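Local structure of DR2417 (Deinococcus radiodurans, 4XWW) at residues Val36-Gly40 with Asp41-Val45; Ile162-Pro166 with Val167-Leu171; Arg194-Gln197 with Ala198-Gly202; Leu387-Ile390 with Leu391-Arg395; Ile434-Gly438 with Pro439-Arg443. The protein is an RNase J that probably degrades RNA from the 5' end, and possibly also cuts internally, with two zinc ions bound at its active site. All coordinates share one frame; numbering follows the deposited sequence.

All five contacts are local. Contacts 1, 2 and 5 are beta hairpins, and contacts 3 and 4 are the last turns of two helices. Contacts 1 and 5 belong to one sheet of the metallo-beta-lactamase fold. Contact 2 belongs to the other and touches both: Leu163 packs on Phe37, and Val170 on Leu437. The helices of contacts 3 and 4 cover the far side of that second sheet and meet through Val195 and Thr394. Apolar side chains fill the buried faces. Salt bridges and a water bridge lie on the more exposed parts: the turn of contact 1, the helix end of contact 3 and the outer strand of contact 5. Contact 4 is the one nearest the active site.

Contact 1 of 5, residues Val36-Gly40 with Asp41-Val45; sequences VFRYG and DEIVV
The N-H of Phe37 points almost straight at Val44 O, with 2.9 Å from N to O. This is one rung of a beta hairpin with a two-residue loop, Gly40 and Asp41. Strands 36-39 and 42-45 run antiparallel and are joined by a type II' turn from Tyr39 to Glu42. Gly40 takes the first corner of that turn, with phi at 61°. Phe37 with Val44 and Tyr39 with Glu42 are the hydrogen-bonded pairs. The hairpin forms two central strands of a mixed sheet of the metallo-beta-lactamase fold, with strand 19-23 beyond one of them and strand 77-82 beyond the other.

Val36, Arg38, Ile43 and Val45 share one face. There Val36 CG1 meets Ile43 CG2 at 3.8 Å. The other branch of the isoleucine serves Arg38: its CG1 lies 3.8 Å from Arg38 CG. Tyr69 of helix 68-72 touches Val36, Arg38 and Ile43 on this face. On the other face Phe37, Tyr39, Glu42 and Val44 all touch Phe144. The carboxylate of Glu42 accepts from the backbone N atoms of Gln142 and Ser143.

Arg38 runs out fully extended, with CG anti to the backbone N (chi1 -178°), and so its head reaches the turn. Arg38 NE donates to Gly40 O at 2.9 Å, with the oxygen in the guanidinium plane. Arg38 NH2 adds a weak bond to the same oxygen at 3.4 Å. The same nitrogen also makes a long salt bridge, 3.5 Å from Arg38 NH2 to Asp41 OD1, with the guanidinium and carboxylate planes turned 33° apart.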
# COMPACT_ATOMS: atom_id res chain seq x y z
N VAL A 36 27.65 -12.90 6.34
CA VAL A 36 28.74 -13.58 7.02
C VAL A 36 29.64 -14.21 5.97
O VAL A 36 29.16 -14.84 5.03
CB VAL A 36 28.20 -14.65 8.00
CG1 VAL A 36 29.30 -15.52 8.53
CG2 VAL A 36 27.44 -13.97 9.13
N PHE A 37 30.94 -14.01 6.13
CA PHE A 37 31.96 -14.73 5.37
C PHE A 37 32.74 -15.64 6.30
O PHE A 37 33.24 -15.19 7.33
CB PHE A 37 32.91 -13.76 4.66
CG PHE A 37 32.24 -12.93 3.60
CD1 PHE A 37 32.11 -13.42 2.31
CD2 PHE A 37 31.71 -11.68 3.90
CE1 PHE A 37 31.47 -12.66 1.33
CE2 PHE A 37 31.08 -10.93 2.92
CZ PHE A 37 30.97 -11.42 1.64
N ARG A 38 32.84 -16.92 5.95
CA ARG A 38 33.57 -17.85 6.78
C ARG A 38 34.59 -18.64 5.97
O ARG A 38 34.26 -19.23 4.95
CB ARG A 38 32.63 -18.83 7.50
CG ARG A 38 33.40 -19.78 8.42
CD ARG A 38 32.51 -20.71 9.22
NE ARG A 38 33.33 -21.68 9.95
CZ ARG A 38 32.87 -22.74 10.61
NH1 ARG A 38 31.58 -22.99 10.65
NH2 ARG A 38 33.73 -23.55 11.23
N TYR A 39 35.82 -18.59 6.46
CA TYR A 39 36.90 -19.45 5.95
C TYR A 39 37.62 -20.13 7.11
O TYR A 39 38.26 -19.48 7.94
CB TYR A 39 37.89 -18.64 5.11
CG TYR A 39 38.87 -19.55 4.40
CD1 TYR A 39 40.02 -19.99 5.04
CD2 TYR A 39 38.63 -20.00 3.11
CE1 TYR A 39 40.90 -20.83 4.42
CE2 TYR A 39 39.52 -20.86 2.47
CZ TYR A 39 40.66 -21.27 3.14
OH TYR A 39 41.57 -22.11 2.55
N GLY A 40 37.52 -21.46 7.17
CA GLY A 40 38.09 -22.20 8.28
C GLY A 40 37.41 -21.76 9.56
O GLY A 40 36.18 -21.76 9.64
N ASP A 41 38.20 -21.36 10.55
CA ASP A 41 37.63 -20.93 11.82
C ASP A 41 37.65 -19.40 11.98
O ASP A 41 37.70 -18.88 13.10
CB ASP A 41 38.35 -21.59 12.99
CG ASP A 41 37.97 -23.06 13.15
OD1 ASP A 41 36.93 -23.47 12.58
OD2 ASP A 41 38.70 -23.79 13.85
N GLU A 42 37.61 -18.69 10.86
CA GLU A 42 37.56 -17.24 10.90
C GLU A 42 36.30 -16.73 10.24
O GLU A 42 35.88 -17.22 9.19
CB GLU A 42 38.80 -16.63 10.22
CG GLU A 42 40.11 -16.97 10.94
CD GLU A 42 41.32 -16.32 10.27
OE1 GLU A 42 41.19 -15.83 9.13
OE2 GLU A 42 42.41 -16.31 10.89
N ILE A 43 35.70 -15.72 10.85
CA ILE A 43 34.52 -15.08 10.29
C ILE A 43 34.69 -13.57 10.21
O ILE A 43 35.16 -12.94 11.14
CB ILE A 43 33.26 -15.42 11.13
CG1 ILE A 43 32.83 -16.86 10.83
CG2 ILE A 43 32.15 -14.42 10.84
CD1 ILE A 43 31.76 -17.40 11.80
N VAL A 44 34.29 -13.01 9.08
CA VAL A 44 34.11 -11.57 8.95
C VAL A 44 32.63 -11.32 8.70
O VAL A 44 32.01 -12.03 7.90
CB VAL A 44 34.95 -10.99 7.80
CG1 VAL A 44 34.79 -9.47 7.73
CG2 VAL A 44 36.42 -11.37 7.99
N VAL A 45 32.05 -10.33 9.37
CA VAL A 45 30.63 -10.00 9.16
C VAL A 45 30.51 -8.64 8.48
O VAL A 45 31.31 -7.74 8.74
CB VAL A 45 29.84 -9.97 10.49
CG1 VAL A 45 28.30 -9.89 10.22
CG2 VAL A 45 30.14 -11.21 11.32

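Contact 2 of 5, residues Ile162-Pro166 with Val167-Leu171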
# COMPACT_ATOMS: atom_id res chain seq x y z
N ILE A 162 36.45 -5.00 -1.75
CA ILE A 162 36.97 -6.25 -2.27
C ILE A 162 37.49 -7.07 -1.10
O ILE A 162 38.36 -6.63 -0.35
CB ILE A 162 38.09 -6.01 -3.29
CG1 ILE A 162 37.51 -5.16 -4.43
CG2 ILE A 162 38.65 -7.36 -3.78
CD1 ILE A 162 38.48 -4.68 -5.47
N LEU A 163 36.90 -8.25 -0.94
CA LEU A 163 37.32 -9.19 0.09
C LEU A 163 38.22 -10.23 -0.53
O LEU A 163 37.79 -11.04 -1.34
CB LEU A 163 36.10 -9.85 0.74
CG LEU A 163 36.42 -10.67 1.99
CD1 LEU A 163 36.89 -9.75 3.11
CD2 LEU A 163 35.22 -11.50 2.42
N LYS A 164 39.49 -10.18 -0.13
CA LYS A 164 40.51 -11.06 -0.69
C LYS A 164 40.64 -12.25 0.22
O LYS A 164 40.87 -12.10 1.41
CB LYS A 164 41.82 -10.30 -0.86
CG LYS A 164 41.63 -8.99 -1.66
CD LYS A 164 42.80 -8.02 -1.53
CE LYS A 164 42.43 -6.68 -2.17
NZ LYS A 164 43.58 -5.71 -2.20
N THR A 165 40.42 -13.44 -0.33
CA THR A 165 40.34 -14.66 0.46
C THR A 165 41.28 -15.71 -0.15
O THR A 165 41.77 -15.51 -1.25
CB THR A 165 38.90 -15.22 0.49
OG1 THR A 165 38.66 -16.00 -0.68
CG2 THR A 165 37.87 -14.09 0.58
N PRO A 166 41.51 -16.83 0.57
CA PRO A 166 42.37 -17.87 -0.02
C PRO A 166 41.85 -18.49 -1.33
O PRO A 166 42.63 -19.12 -2.05
CB PRO A 166 42.41 -18.94 1.08
CG PRO A 166 42.17 -18.19 2.33
CD PRO A 166 41.21 -17.10 1.99
N VAL A 167 40.56 -18.35 -1.64
CA VAL A 167 40.06 -18.98 -2.86
C VAL A 167 40.00 -17.96 -4.01
O VAL A 167 39.75 -18.32 -5.16
CB VAL A 167 38.65 -19.60 -2.66
CG1 VAL A 167 38.65 -20.59 -1.50
CG2 VAL A 167 37.62 -18.50 -2.44
N GLY A 168 40.19 -16.68 -3.68
CA GLY A 168 40.09 -15.62 -4.66
C GLY A 168 39.37 -14.40 -4.12
O GLY A 168 39.14 -14.30 -2.92
N ASP A 169 38.99 -13.49 -5.02
CA ASP A 169 38.42 -12.21 -4.59
C ASP A 169 36.91 -12.12 -4.75
O ASP A 169 36.37 -12.50 -5.78
CB ASP A 169 39.03 -11.05 -5.38
CG ASP A 169 40.50 -10.84 -5.10
OD1 ASP A 169 41.04 -11.45 -4.16
OD2 ASP A 169 41.10 -10.05 -5.85
N VAL A 170 36.25 -11.58 -3.73
CA VAL A 170 34.84 -11.22 -3.80
C VAL A 170 34.74 -9.71 -3.93
O VAL A 170 35.31 -8.97 -3.13
CB VAL A 170 34.07 -11.68 -2.53
CG1 VAL A 170 32.56 -11.25 -2.59
CG2 VAL A 170 34.22 -13.20 -2.31
N LEU A 171 34.06 -9.23 -4.96
CA LEU A 171 33.72 -7.81 -5.02
C LEU A 171 32.28 -7.60 -4.62
O LEU A 171 31.37 -8.17 -5.22
CB LEU A 171 33.96 -7.23 -6.42
CG LEU A 171 33.92 -5.69 -6.45
CD1 LEU A 171 34.98 -5.18 -7.43
CD2 LEU A 171 32.54 -5.16 -6.83
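Strands 162-165 and 168-171 run antiparallel, with their short axes 4.6 Å apart at closest approach. A type I turn from Thr165 to Gly168 joins them. Leu163 and Val170 exchange two backbone bonds, of which Leu163 N to Val170 O is the shorter at 2.8 Å. Thr165 and Gly168 form the next hydrogen-bonded pair.

Thr165 locks the turn. Its chi1 of 83° sets OG1 between the backbone N and the carbonyl carbon. From there Thr165 OG1 donates to Gly168 O at 2.9 Å. It also accepts from Val167 N at 3.2 Å, which makes an ST turn. Gly168 O is therefore gripped twice, by the N and the OG1 of Thr165. This beta hairpin belongs to the second sheet of the metallo-beta-lactamase fold, between strands 144-150 and 205-209.

On the face of Ile162 and Leu171, Ile162 CG1 lies 3.9 Å from Leu171 CD1, and helix 192-201 covers the pair through Ala198. Farther along this face Asp169 OD1 rests beside the start of the Lys164 chain, 3.6 Å from Lys164 CG. The lysine carries its charge elsewhere: NZ makes salt bridges with Glu147 and Glu137.

Contact 3 of 5, residues Arg194-Gln197 with Ala198-Gly202; sequences RVEQ and AGKDG
The last turns of helix 192-201 make up this contact. The helix belongs to the beta-alpha-beta unit that links strands 168-172 and 205-209 in the metallo-beta-lactamase fold. Four backbone bonds of the i to i+4 kind run through it, from Ala198 N to Arg194 O up to Asp201 N to Gln197 O. Gly202 is the first residue to leave helical angles, with a positive phi of 117°, and its N still bonds to Ala198 O.

Gln197 reaches forward one turn to Asp201. Its chain bends at chi2 (63°), which turns the amide toward Asp201. Gln197 NE2 then donates to Asp201 OD1 at 3.1 Å. The oxygen lies close to the amide plane, but the donor comes from above the carboxylate plane. The other carboxylate oxygen turns to Arg194 through a water. That water donates to Asp201 OD2 at 2.6 Å and accepts from Arg194 NH1 at 3.0 Å. The guanidinium also makes a salt bridge through NH2 with Glu147 of strand 144-150.

Ala198 CB faces the sheet and packs on Ile162 and Leu171. Val195 is buried on helix 384-394. Glu196 and Lys200 touch through their chains, with Glu196 CG 3.9 Å from Lys200 CE. Their charged ends, Glu196 OE2 and Lys200 NZ, stay 4.2 Å apart, too far for a salt bridge.

Gln197, Lys200 and Asp201 also touch a crystal neighbour, so their exact poses may partly reflect the lattice. Asp201 has both oxygens engaged by neutral donors, and its attraction to Arg194 is probably softened by the water between them.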
# COMPACT_ATOMS: atom_id res chain seq x y z
N ARG A 194 38.92 1.46 -10.04
CA ARG A 194 39.29 0.36 -9.14
C ARG A 194 38.50 -0.88 -9.48
O ARG A 194 39.02 -1.99 -9.42
CB ARG A 194 39.06 0.73 -7.68
CG ARG A 194 39.40 -0.40 -6.73
CD ARG A 194 40.94 -0.63 -6.76
NE ARG A 194 41.46 -1.77 -5.99
CZ ARG A 194 41.56 -3.02 -6.46
NH1 ARG A 194 41.12 -3.32 -7.69
NH2 ARG A 194 42.09 -3.96 -5.69
N VAL A 195 37.22 -0.69 -9.81
CA VAL A 195 36.35 -1.81 -10.15
C VAL A 195 36.84 -2.48 -11.44
O VAL A 195 36.90 -3.71 -11.53
CB VAL A 195 34.88 -1.33 -10.29
CG1 VAL A 195 34.00 -2.42 -10.90
CG2 VAL A 195 34.32 -0.88 -8.91
N GLU A 196 37.18 -1.66 -12.44
CA GLU A 196 37.71 -2.20 -13.69
C GLU A 196 39.02 -2.97 -13.46
O GLU A 196 39.24 -4.04 -14.05
CB GLU A 196 37.93 -1.08 -14.70
CG GLU A 196 38.56 -1.58 -16.00
CD GLU A 196 38.39 -0.60 -17.15
OE1 GLU A 196 38.31 0.62 -16.89
OE2 GLU A 196 38.33 -1.07 -18.31
N GLN A 197 39.88 -2.44 -12.60
CA GLN A 197 41.12 -3.12 -12.24
C GLN A 197 40.81 -4.47 -11.59
O GLN A 197 41.48 -5.45 -11.86
CB GLN A 197 41.98 -2.27 -11.29
CG GLN A 197 43.32 -2.90 -10.91
CD GLN A 197 44.25 -3.10 -12.10
OE1 GLN A 197 44.36 -2.23 -12.97
NE2 GLN A 197 44.88 -4.25 -12.16
N ALA A 198 39.77 -4.50 -10.76
CA ALA A 198 39.41 -5.74 -10.07
C ALA A 198 39.00 -6.79 -11.09
O ALA A 198 39.38 -7.95 -10.97
CB ALA A 198 38.26 -5.49 -9.05
N GLY A 199 38.27 -6.37 -12.11
CA GLY A 199 37.92 -7.25 -13.22
C GLY A 199 39.15 -7.83 -13.93
O GLY A 199 39.16 -9.00 -14.31
N LYS A 200 40.19 -7.02 -14.11
CA LYS A 200 41.42 -7.51 -14.77
C LYS A 200 42.22 -8.44 -13.86
O LYS A 200 42.77 -9.45 -14.31
CB LYS A 200 42.30 -6.33 -15.21
CG LYS A 200 41.58 -5.36 -16.14
CD LYS A 200 42.48 -4.24 -16.64
CE LYS A 200 41.70 -3.33 -17.59
NZ LYS A 200 42.41 -2.07 -17.97
N ASP A 201 42.28 -8.11 -12.58
CA ASP A 201 42.94 -8.96 -11.59
C ASP A 201 42.26 -10.31 -11.49
O ASP A 201 42.92 -11.34 -11.28
CB ASP A 201 42.94 -8.29 -10.21
CG ASP A 201 43.92 -7.14 -10.11
OD1 ASP A 201 44.86 -7.08 -10.94
OD2 ASP A 201 43.75 -6.29 -9.22
N GLY A 202 40.93 -10.28 -11.64
CA GLY A 202 40.07 -11.44 -11.54
C GLY A 202 39.10 -11.27 -10.38
O GLY A 202 39.52 -11.14 -9.23
O HOH W 1 41.69 -6.29 -7.60

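Contact 4 of 5, residues Leu387-Ile390 with Leu391-Arg395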
# COMPACT_ATOMS: atom_id res chain seq x y z
N LEU A 387 23.89 -1.30 -13.47
CA LEU A 387 24.16 -2.68 -13.06
C LEU A 387 24.97 -3.41 -14.14
O LEU A 387 25.90 -4.17 -13.82
CB LEU A 387 22.84 -3.43 -12.76
CG LEU A 387 21.99 -2.81 -11.65
CD1 LEU A 387 20.66 -3.59 -11.49
CD2 LEU A 387 22.81 -2.78 -10.36
N ALA A 388 24.62 -3.20 -15.41
CA ALA A 388 25.36 -3.81 -16.52
C ALA A 388 26.82 -3.33 -16.56
O ALA A 388 27.74 -4.10 -16.85
CB ALA A 388 24.68 -3.50 -17.83
N THR A 389 27.02 -2.05 -16.28
CA THR A 389 28.36 -1.50 -16.27
C THR A 389 29.25 -2.25 -15.27
O THR A 389 30.37 -2.66 -15.59
CB THR A 389 28.34 0.00 -15.94
OG1 THR A 389 27.86 0.73 -17.07
CG2 THR A 389 29.75 0.51 -15.60
N ILE A 390 28.72 -2.49 -14.08
CA ILE A 390 29.46 -3.23 -13.07
C ILE A 390 29.74 -4.68 -13.49
O ILE A 390 30.87 -5.18 -13.35
CB ILE A 390 28.73 -3.21 -11.73
CG1 ILE A 390 28.55 -1.75 -11.26
CG2 ILE A 390 29.51 -4.09 -10.70
CD1 ILE A 390 29.85 -0.95 -11.21
N LEU A 391 28.71 -5.35 -13.99
CA LEU A 391 28.87 -6.72 -14.50
C LEU A 391 29.89 -6.77 -15.63
O LEU A 391 30.69 -7.70 -15.69
CB LEU A 391 27.51 -7.29 -14.95
CG LEU A 391 26.61 -7.79 -13.82
CD1 LEU A 391 25.14 -7.64 -14.15
CD2 LEU A 391 26.93 -9.26 -13.51
N ASN A 392 29.89 -5.78 -16.52
CA ASN A 392 30.84 -5.77 -17.64
C ASN A 392 32.27 -5.46 -17.21
O ASN A 392 33.22 -5.99 -17.78
CB ASN A 392 30.40 -4.76 -18.72
CG ASN A 392 29.21 -5.24 -19.55
OD1 ASN A 392 28.99 -6.44 -19.73
ND2 ASN A 392 28.43 -4.29 -20.05
N LEU A 393 32.41 -4.60 -16.21
CA LEU A 393 33.73 -4.20 -15.73
C LEU A 393 34.39 -5.30 -14.89
O LEU A 393 35.60 -5.50 -14.95
CB LEU A 393 33.62 -2.91 -14.91
CG LEU A 393 33.44 -1.61 -15.69
CD1 LEU A 393 33.28 -0.47 -14.71
CD2 LEU A 393 34.68 -1.36 -16.59
N THR A 394 33.58 -6.00 -14.09
CA THR A 394 34.12 -7.01 -13.17
C THR A 394 34.28 -8.39 -13.81
O THR A 394 35.14 -9.18 -13.37
CB THR A 394 33.27 -7.15 -11.91
OG1 THR A 394 31.90 -7.35 -12.28
CG2 THR A 394 33.39 -5.91 -11.05
N ARG A 395 33.48 -8.68 -14.83
CA ARG A 395 33.59 -9.96 -15.54
C ARG A 395 33.67 -11.15 -14.57
O ARG A 395 34.61 -11.95 -14.65
CB ARG A 395 34.82 -9.97 -16.46
CG ARG A 395 34.59 -9.26 -17.79
CD ARG A 395 35.75 -8.33 -18.14
NE ARG A 395 37.05 -8.99 -18.15
CZ ARG A 395 38.20 -8.37 -17.92
NH1 ARG A 395 38.21 -7.07 -17.67
NH2 ARG A 395 39.35 -9.04 -17.95
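Ile390 O receives two donors from Thr394. Thr394 N bonds to it at 2.9 Å, and Thr394 OG1 at 2.6 Å. The two come from opposite faces of the carbonyl plane. The threonine can do this because its chi1 of 52° places OG1 between the backbone N and the carbonyl carbon, turned back over the helix. Its hydroxyl is thus satisfied within the helix, although the residue is buried.

The carbonyls before it each have a backbone partner. Leu387 O takes Leu391 N at 3.1 Å, Ala388 O takes Asn392 N at 2.7 Å, and Thr389 O takes Leu393 N at 2.9 Å. Asn392 ND2 also comes near Ala388 O, but at an angle too poor for a hydrogen bond. Thr389 OG1 bonds to Glu385 O, one turn back. Its methyl is left for packing: Thr389 CG2 lies 3.8 Å from Leu393 CD1, the two side chains running side by side.

Leu391 O accepts from Arg395 N, where the chain leaves the helix with positive phi. Ile390, Leu391 and Thr394 pack on Leu206 of strand 205-209, and Leu393 on helix 192-201. Leu387 lies near Asp209 and His381, the predicted proton donor and acceptor. A threonine hydroxyl bonded to the carbonyl four residues back is a familiar feature of helices, here in the last turn of a helix that packs on the second sheet of the metallo-beta-lactamase fold, against strand 205-209.

Contact 5 of 5, residues Ile434-Gly438 with Pro439-Arg443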
# COMPACT_ATOMS: atom_id res chain seq x y z
N ILE A 434 23.94 -21.43 2.97
CA ILE A 434 25.39 -21.51 2.95
C ILE A 434 25.82 -21.58 1.50
O ILE A 434 25.59 -22.58 0.82
CB ILE A 434 25.92 -22.75 3.72
CG1 ILE A 434 25.36 -22.79 5.14
CG2 ILE A 434 27.43 -22.73 3.74
CD1 ILE A 434 25.52 -24.14 5.81
N VAL A 435 26.41 -20.50 1.00
CA VAL A 435 26.86 -20.51 -0.38
C VAL A 435 28.34 -20.87 -0.40
O VAL A 435 29.18 -20.13 0.12
CB VAL A 435 26.62 -19.16 -1.08
CG1 VAL A 435 27.06 -19.24 -2.54
CG2 VAL A 435 25.13 -18.78 -0.99
N ASN A 436 28.67 -22.02 -0.98
CA ASN A 436 30.06 -22.45 -1.02
C ASN A 436 30.78 -21.92 -2.23
O ASN A 436 30.31 -22.05 -3.35
CB ASN A 436 30.15 -23.97 -0.98
CG ASN A 436 30.31 -24.49 0.42
OD1 ASN A 436 29.33 -24.68 1.13
ND2 ASN A 436 31.55 -24.67 0.84
N LEU A 437 31.95 -21.34 -2.00
CA LEU A 437 32.68 -20.69 -3.07
C LEU A 437 34.12 -21.18 -3.09
O LEU A 437 34.82 -21.13 -2.09
CB LEU A 437 32.62 -19.17 -2.90
CG LEU A 437 33.38 -18.33 -3.94
CD1 LEU A 437 32.59 -18.27 -5.22
CD2 LEU A 437 33.67 -16.93 -3.43
N GLY A 438 34.52 -21.69 -4.25
CA GLY A 438 35.90 -22.07 -4.50
C GLY A 438 36.28 -21.61 -5.89
O GLY A 438 35.46 -21.05 -6.61
N PRO A 439 37.54 -21.85 -6.29
CA PRO A 439 38.00 -21.43 -7.62
C PRO A 439 37.10 -21.92 -8.76
O PRO A 439 36.96 -21.22 -9.76
CB PRO A 439 39.40 -22.05 -7.70
CG PRO A 439 39.86 -21.99 -6.27
CD PRO A 439 38.65 -22.36 -5.46
N ASP A 440 36.50 -23.10 -8.60
CA ASP A 440 35.53 -23.60 -9.57
C ASP A 440 34.34 -24.24 -8.87
O ASP A 440 33.78 -25.23 -9.35
CB ASP A 440 36.17 -24.61 -10.52
CG ASP A 440 35.33 -24.83 -11.76
OD1 ASP A 440 34.80 -23.82 -12.27
OD2 ASP A 440 35.17 -25.99 -12.21
N GLU A 441 33.95 -23.68 -7.73
CA GLU A 441 32.80 -24.17 -6.99
C GLU A 441 31.90 -23.01 -6.63
O GLU A 441 32.38 -21.97 -6.21
CB GLU A 441 33.22 -24.92 -5.72
CG GLU A 441 32.03 -25.45 -4.91
CD GLU A 441 32.44 -26.27 -3.70
OE1 GLU A 441 33.66 -26.51 -3.53
OE2 GLU A 441 31.55 -26.69 -2.92
N PHE A 442 30.60 -23.21 -6.79
CA PHE A 442 29.63 -22.18 -6.47
C PHE A 442 28.27 -22.85 -6.31
O PHE A 442 27.58 -23.11 -7.30
CB PHE A 442 29.59 -21.10 -7.55
CG PHE A 442 28.76 -19.88 -7.19
CD1 PHE A 442 29.01 -19.19 -6.01
CD2 PHE A 442 27.77 -19.42 -8.04
CE1 PHE A 442 28.26 -18.06 -5.67
CE2 PHE A 442 27.02 -18.29 -7.71
CZ PHE A 442 27.27 -17.62 -6.53
N ARG A 443 27.92 -23.17 -5.07
CA ARG A 443 26.68 -23.89 -4.82
C ARG A 443 26.17 -23.65 -3.41
O ARG A 443 26.94 -23.31 -2.51
CB ARG A 443 26.89 -25.40 -5.03
CG ARG A 443 27.96 -25.95 -4.14
CD ARG A 443 28.19 -27.44 -4.32
NE ARG A 443 29.06 -27.94 -3.26
CZ ARG A 443 28.63 -28.57 -2.17
NH1 ARG A 443 27.33 -28.79 -2.00
NH2 ARG A 443 29.50 -28.98 -1.25
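Phe442 carries its CG anti to the backbone N (chi1 -171°), and Val435 and Leu437 hold CG1 and CG in the same way. These torsions bring the CD1 and CE1 atoms of the ring to both aliphatic neighbours. Val435 CG1 lies 3.6 Å from Phe442 CE1, and Leu437 CD1 lies 3.8 Å from Phe442 CD1. Both methyls approach the ring obliquely. Phe398 of strand 398-402 stacks with the same ring, and Leu205 touches both Leu437 and Phe442.

The two segments form a beta hairpin at one end of the sheet that also holds contact 1. Strand 441-447 is the outermost strand there within the chain, and strand 433-438 joins it to strand 19-23. Asn436 and Arg443 exchange two backbone bonds, the shorter from Asn436 N to Arg443 O at 2.6 Å. Nearer the turn Gly438 N donates to Glu441 O at 2.9 Å, and the return bond from Glu441 N is weak.

Asn436, Glu441 and Arg443 share the other face. Asn436 and Glu441 lie alongside each other with their flat groups 14° apart, and Glu441 OE2 is 3.6 Å from Asn436 CB. The same oxygen takes a salt bridge from Arg443 NE at 2.8 Å. The arginine meets it on the anti side, tilted out of the carboxylate plane. At the turn, Asp440 OD1 makes salt bridges with Lys397 and Lys424.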